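Side-chain contacts in diol-dehydratase (PDB 5I2A), which is a B12-independent glycyl radical enzyme that dehydrates 1,2-propanediol in Roseburia inulinivorans: residues Arg460-Val465 against Asp490-Ala495; Leu565-Lys570 against Gly581-Ala586. One frame throughout, in Å; residues are numbered along the deposited sequence.

Interaction 1 of 2, residues Arg460-Val465 against Asp490-Ala495; sequences RPLEMV and DEFMEA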
loop_
_atom_site.group_PDB
_atom_site.type_symbol
_atom_site.label_atom_id
_atom_site.label_comp_id
_atom_site.label_asym_id
_atom_site.label_seq_id
_atom_site.Cartn_x
_atom_site.Cartn_y
_atom_site.Cartn_z
ATOM N N ARG A 460 28.698 19.534 9.959
ATOM C CA ARG A 460 29.358 18.281 9.593
ATOM C C ARG A 460 29.853 18.297 8.127
ATOM O O ARG A 460 30.978 17.876 7.876
ATOM C CB ARG A 460 28.456 17.081 9.883
ATOM C CG ARG A 460 28.236 16.849 11.396
ATOM C CD ARG A 460 28.882 15.525 11.877
ATOM N NE ARG A 460 30.318 15.637 11.840
ATOM C CZ ARG A 460 31.187 14.654 11.657
ATOM N NH1 ARG A 460 30.805 13.391 11.488
ATOM N NH2 ARG A 460 32.472 14.964 11.648
ATOM N N PRO A 461 29.041 18.811 7.171
ATOM C CA PRO A 461 29.588 18.995 5.823
ATOM C C PRO A 461 30.804 19.918 5.781
ATOM O O PRO A 461 31.659 19.726 4.919
ATOM C CB PRO A 461 28.412 19.616 5.051
ATOM C CG PRO A 461 27.217 19.031 5.716
ATOM C CD PRO A 461 27.595 19.096 7.189
ATOM N N LEU A 462 30.886 20.883 6.696
ATOM C CA LEU A 462 32.061 21.751 6.771
ATOM C C LEU A 462 33.294 20.948 7.206
ATOM O O LEU A 462 34.361 21.066 6.616
ATOM C CB LEU A 462 31.827 22.921 7.737
ATOM C CG LEU A 462 33.026 23.858 7.939
ATOM C CD1 LEU A 462 33.392 24.569 6.640
ATOM C CD2 LEU A 462 32.731 24.877 9.037
ATOM N N GLU A 463 33.138 20.137 8.239
ATOM C CA GLU A 463 34.212 19.243 8.662
ATOM C C GLU A 463 34.651 18.318 7.526
ATOM O O GLU A 463 35.833 18.021 7.398
ATOM C CB GLU A 463 33.786 18.413 9.864
ATOM C CG GLU A 463 33.662 19.213 11.145
ATOM C CD GLU A 463 33.471 18.320 12.356
ATOM O OE1 GLU A 463 32.338 17.855 12.596
ATOM O OE2 GLU A 463 34.461 18.062 13.056
ATOM N N MET A 464 33.707 17.886 6.691
ATOM C CA MET A 464 34.046 17.016 5.570
ATOM C C MET A 464 34.889 17.734 4.510
ATOM O O MET A 464 35.653 17.098 3.789
ATOM C CB MET A 464 32.786 16.432 4.925
ATOM C CG MET A 464 32.078 15.369 5.766
ATOM S SD MET A 464 33.114 13.990 6.341
ATOM C CE MET A 464 33.529 14.511 8.008
ATOM N N VAL A 465 34.772 19.051 4.412
ATOM C CA VAL A 465 35.624 19.754 3.458
ATOM C C VAL A 465 37.085 19.625 3.895
ATOM O O VAL A 465 37.959 19.380 3.067
ATOM C CB VAL A 465 35.246 21.238 3.304
ATOM C CG1 VAL A 465 36.195 21.931 2.315
ATOM C CG2 VAL A 465 33.813 21.365 2.815
ATOM N N ASP A 490 36.720 30.827 -2.851
ATOM C CA ASP A 490 35.619 30.346 -3.675
ATOM C C ASP A 490 35.661 28.826 -3.885
ATOM O O ASP A 490 34.621 28.190 -3.952
ATOM C CB ASP A 490 35.604 31.046 -5.034
ATOM C CG ASP A 490 35.180 32.495 -4.935
ATOM O OD1 ASP A 490 34.709 32.900 -3.859
ATOM O OD2 ASP A 490 35.312 33.226 -5.933
ATOM N N GLU A 491 36.858 28.252 -3.994
ATOM C CA GLU A 491 36.994 26.805 -4.179
ATOM C C GLU A 491 36.606 26.034 -2.921
ATOM O O GLU A 491 35.989 24.969 -2.997
ATOM C CB GLU A 491 38.420 26.431 -4.580
ATOM C CG GLU A 491 38.711 26.556 -6.070
ATOM C CD GLU A 491 40.143 26.177 -6.411
ATOM O OE1 GLU A 491 40.756 26.880 -7.236
ATOM O OE2 GLU A 491 40.656 25.186 -5.850
ATOM N N PHE A 492 36.993 26.564 -1.770
ATOM C CA PHE A 492 36.576 25.987 -0.501
ATOM C C PHE A 492 35.052 26.064 -0.388
ATOM O O PHE A 492 34.417 25.081 -0.048
ATOM C CB PHE A 492 37.246 26.705 0.672
ATOM C CG PHE A 492 36.991 26.058 2.016
ATOM C CD1 PHE A 492 35.785 26.247 2.680
ATOM C CD2 PHE A 492 37.967 25.293 2.626
ATOM C CE1 PHE A 492 35.543 25.658 3.908
ATOM C CE2 PHE A 492 37.743 24.710 3.862
ATOM C CZ PHE A 492 36.523 24.889 4.501
ATOM N N MET A 493 34.482 27.237 -0.671
ATOM C CA MET A 493 33.032 27.448 -0.578
ATOM C C MET A 493 32.269 26.469 -1.441
ATOM O O MET A 493 31.254 25.923 -1.021
ATOM C CB MET A 493 32.645 28.872 -0.995
ATOM C CG MET A 493 32.496 29.842 0.146
ATOM S SD MET A 493 31.153 29.432 1.270
ATOM C CE MET A 493 29.984 30.738 0.970
ATOM N N GLU A 494 32.766 26.270 -2.661
ATOM C CA GLU A 494 32.162 25.350 -3.604
ATOM C C GLU A 494 32.222 23.911 -3.085
ATOM O O GLU A 494 31.258 23.157 -3.211
ATOM C CB GLU A 494 32.843 25.477 -4.971
ATOM C CG GLU A 494 32.361 24.487 -6.017
ATOM C CD GLU A 494 30.877 24.620 -6.340
ATOM O OE1 GLU A 494 30.267 25.659 -6.031
ATOM O OE2 GLU A 494 30.314 23.670 -6.911
ATOM N N ALA A 495 33.345 23.534 -2.488
ATOM C CA ALA A 495 33.448 22.224 -1.861
ATOM C C ALA A 495 32.400 22.067 -0.741
ATOM O O ALA A 495 31.758 21.021 -0.620
ATOM C CB ALA A 495 34.856 22.007 -1.315
#

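Interaction 2 of 2, residues Leu565-Lys570 against Gly581-Ala586; sequences LYTIKK and GELKKA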
loop_
_atom_site.group_PDB
_atom_site.type_symbol
_atom_site.label_atom_id
_atom_site.label_comp_id
_atom_site.label_asym_id
_atom_site.label_seq_id
_atom_site.Cartn_x
_atom_site.Cartn_y
_atom_site.Cartn_z
ATOM N N LEU A 565 33.586 30.182 8.005
ATOM C CA LEU A 565 33.936 30.571 6.649
ATOM C C LEU A 565 34.670 31.914 6.640
ATOM O O LEU A 565 35.588 32.114 5.849
ATOM C CB LEU A 565 32.693 30.648 5.764
ATOM C CG LEU A 565 31.963 29.333 5.485
ATOM C CD1 LEU A 565 30.696 29.621 4.726
ATOM C CD2 LEU A 565 32.848 28.369 4.695
ATOM N N TYR A 566 34.262 32.829 7.511
ATOM C CA TYR A 566 34.949 34.108 7.616
ATOM C C TYR A 566 36.411 33.926 8.070
ATOM O O TYR A 566 37.313 34.506 7.495
ATOM C CB TYR A 566 34.206 35.046 8.569
ATOM C CG TYR A 566 34.800 36.434 8.598
ATOM C CD1 TYR A 566 34.547 37.340 7.572
ATOM C CD2 TYR A 566 35.630 36.832 9.635
ATOM C CE1 TYR A 566 35.096 38.611 7.587
ATOM C CE2 TYR A 566 36.183 38.101 9.659
ATOM C CZ TYR A 566 35.912 38.983 8.633
ATOM O OH TYR A 566 36.463 40.233 8.649
ATOM N N THR A 567 36.628 33.125 9.106
ATOM C CA THR A 567 37.978 32.761 9.527
ATOM C C THR A 567 38.839 32.278 8.351
ATOM O O THR A 567 39.964 32.744 8.139
ATOM C CB THR A 567 37.946 31.667 10.580
ATOM O OG1 THR A 567 37.503 32.218 11.822
ATOM C CG2 THR A 567 39.333 31.026 10.755
ATOM N N ILE A 568 38.283 31.354 7.580
ATOM C CA ILE A 568 39.001 30.739 6.472
ATOM C C ILE A 568 39.309 31.757 5.390
ATOM O O ILE A 568 40.435 31.830 4.902
ATOM C CB ILE A 568 38.202 29.573 5.880
ATOM C CG1 ILE A 568 38.093 28.455 6.923
ATOM C CG2 ILE A 568 38.853 29.057 4.596
ATOM C CD1 ILE A 568 36.952 27.508 6.677
ATOM N N LYS A 569 38.308 32.560 5.044
ATOM C CA LYS A 569 38.466 33.584 4.026
ATOM C C LYS A 569 39.526 34.616 4.422
ATOM O O LYS A 569 40.402 34.929 3.620
ATOM C CB LYS A 569 37.135 34.274 3.752
ATOM C CG LYS A 569 37.165 35.236 2.588
ATOM C CD LYS A 569 35.925 36.117 2.581
ATOM C CE LYS A 569 35.722 36.784 1.224
ATOM N NZ LYS A 569 34.844 37.973 1.319
ATOM N N LYS A 570 39.458 35.114 5.655
ATOM C CA LYS A 570 40.371 36.160 6.132
ATOM C C LYS A 570 41.769 35.684 6.496
ATOM O O LYS A 570 42.748 36.169 5.945
ATOM C CB LYS A 570 39.790 36.861 7.350
ATOM C CG LYS A 570 38.703 37.839 7.031
ATOM C CD LYS A 570 39.171 38.889 6.061
ATOM C CE LYS A 570 38.033 39.817 5.715
ATOM N NZ LYS A 570 38.380 40.742 4.604
ATOM N N GLY A 581 46.892 23.978 6.303
ATOM C CA GLY A 581 47.335 22.805 7.031
ATOM C C GLY A 581 47.377 23.017 8.529
ATOM O O GLY A 581 47.047 22.115 9.296
ATOM N N GLU A 582 47.806 24.205 8.946
ATOM C CA GLU A 582 47.807 24.568 10.361
ATOM C C GLU A 582 46.404 24.575 10.944
ATOM O O GLU A 582 46.163 24.053 12.034
ATOM C CB GLU A 582 48.419 25.947 10.573
ATOM C CG GLU A 582 49.909 26.017 10.401
ATOM C CD GLU A 582 50.436 27.388 10.758
ATOM O OE1 GLU A 582 51.118 27.493 11.794
ATOM O OE2 GLU A 582 50.148 28.353 10.009
ATOM N N LEU A 583 45.491 25.199 10.210
ATOM C CA LEU A 583 44.108 25.297 10.634
ATOM C C LEU A 583 43.539 23.897 10.778
ATOM O O LEU A 583 42.968 23.566 11.805
ATOM C CB LEU A 583 43.283 26.127 9.643
ATOM C CG LEU A 583 41.829 26.358 10.070
ATOM C CD1 LEU A 583 41.772 26.925 11.499
ATOM C CD2 LEU A 583 41.104 27.279 9.086
ATOM N N LYS A 584 43.740 23.071 9.755
ATOM C CA LYS A 584 43.218 21.708 9.765
ATOM C C LYS A 584 43.735 20.937 10.970
ATOM O O LYS A 584 42.996 20.241 11.653
ATOM C CB LYS A 584 43.591 20.964 8.478
ATOM C CG LYS A 584 43.120 19.502 8.477
ATOM C CD LYS A 584 43.582 18.762 7.234
ATOM C CE LYS A 584 43.274 17.265 7.313
ATOM N NZ LYS A 584 43.744 16.602 6.064
ATOM N N LYS A 585 45.021 21.083 11.237
ATOM C CA LYS A 585 45.644 20.327 12.298
ATOM C C LYS A 585 45.252 20.919 13.666
ATOM O O LYS A 585 44.990 20.182 14.614
ATOM C CB LYS A 585 47.159 20.303 12.057
ATOM C CG LYS A 585 47.995 19.552 13.061
ATOM C CD LYS A 585 47.670 18.078 13.217
ATOM C CE LYS A 585 48.807 17.383 13.962
ATOM N NZ LYS A 585 49.036 18.028 15.297
ATOM N N ALA A 586 45.151 22.242 13.756
ATOM C CA ALA A 586 44.687 22.871 14.998
ATOM C C ALA A 586 43.280 22.384 15.375
ATOM O O ALA A 586 43.003 22.105 16.542
ATOM C CB ALA A 586 44.706 24.400 14.873
#

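Interaction 1 of 2, residues Arg460-Val465 against Asp490-Ala495
Val465 sets its CG1 methyl over one face of the Phe492 ring while Leu462 meets the same ring at its rim, so two residues of one helix grip a single aromatic group from two directions. Val465 CG1 lies 3.7 Å from the centroid of the Phe492 ring, a CH-pi contact close to the ring normal and shifted slightly toward the rim. Its nearest ring atom is Phe492 CE2, at 3.5 Å. Leu462 CD1 arrives near the ring plane, 3.6 Å from Phe492 CE1, the two side chains crossing at about a right angle. Phe492 reaches this position with CG anti to its backbone N (chi1 -173°), which carries the ring from its own helix toward the Leu462 and Val465 side chains. Both helices, 459-467 and 489-521, belong to the pyruvate formate lyase-like part of the chain, and the segments here run steeply inclined, 128° between their N-to-C directions, with axes 10.1 Å apart. One turn on from Phe492, Ala495 CB touches Val465 CG1 at 3.9 Å; its small size lets the valine settle close to the helix backbone, with CG2 against the Ala495 carbonyl carbon. With an alanine here in place of Phe492, Val465 CG1 would probably lose its aromatic face, Leu462 CD1 the rim it abuts, and a gap would open between the helices. Phe466 adds an edge-to-face ring contact to Phe492. Within helix 459-467, Glu463 OE1 accepts from Arg460 NE at 3.1 Å and, weakly, from Arg460 NH2, an i to i+3 salt bridge.

Interaction 2 of 2, residues Leu565-Lys570 against Gly581-Ala586
Ile568 and Leu583 have the nearest CA atoms of the two helical segments, 8.5 Å apart, and the turn at 568-570 is of the wider pi type. Side chains therefore have to span the interval, and Leu583 does most of the spanning. Its CG stands anti to the backbone N (chi1 -176°), which extends the branched end toward helix 558-574. Of its two methyls CD2 makes the closer approach, lying 3.9 Å from Ile568 CG1. The isoleucine offers the flank of its longer branch, a methylene rather than a terminal methyl, and the two side chains meet at about a right angle. Thr567 is a looser neighbour: its CG2 methyl comes within 4.5 Å of Leu583 CD2, so the leucine tip sits against two consecutive residues of the facing helix. Val572, farther along helix 558-574, also touches Leu583.

The hydroxyl of Thr567 is engaged apart from this meeting, as OG1 hydrogen-bonds the carbonyl oxygen of Pro710; the residue thus gives its methyl to the leucine and its polar atom to a loop. Ile568 has further apolar neighbours in Phe492 of helix 489-521 and Phe573 of its own helix. The contact is a sparse helix-helix packing, 84 Å² in all, that joins two successive helices of the pyruvate formate lyase-like region. No hydrogen bond or charge pair crosses between the segments, so between them only non-directional dispersion and the burial of aliphatic carbon contribute, and the small area suggests a modest share in the packing of the two helices.

The two interactions come in series along the chain, interaction 1 closing before interaction 2 opens, and their centres lie 12 Å apart on the same side of the chain's centre, about 29 and 34 Å from it. They share no helix, yet helices 489-521 and 558-574 join them directly: Phe492 CZ is 3.4 Å from Ile568 CD1, and Met493 SD is 3.5 Å from Leu565 CD1. Ile568 therefore packs against both Phe492 and Leu583, so apolar contacts follow one another from helix 459-467 through Phe492 and Ile568 to Leu583 of helix 580-588. All four segments belong to the pyruvate formate lyase-like part of the chain, forming part of its peripheral helical packing.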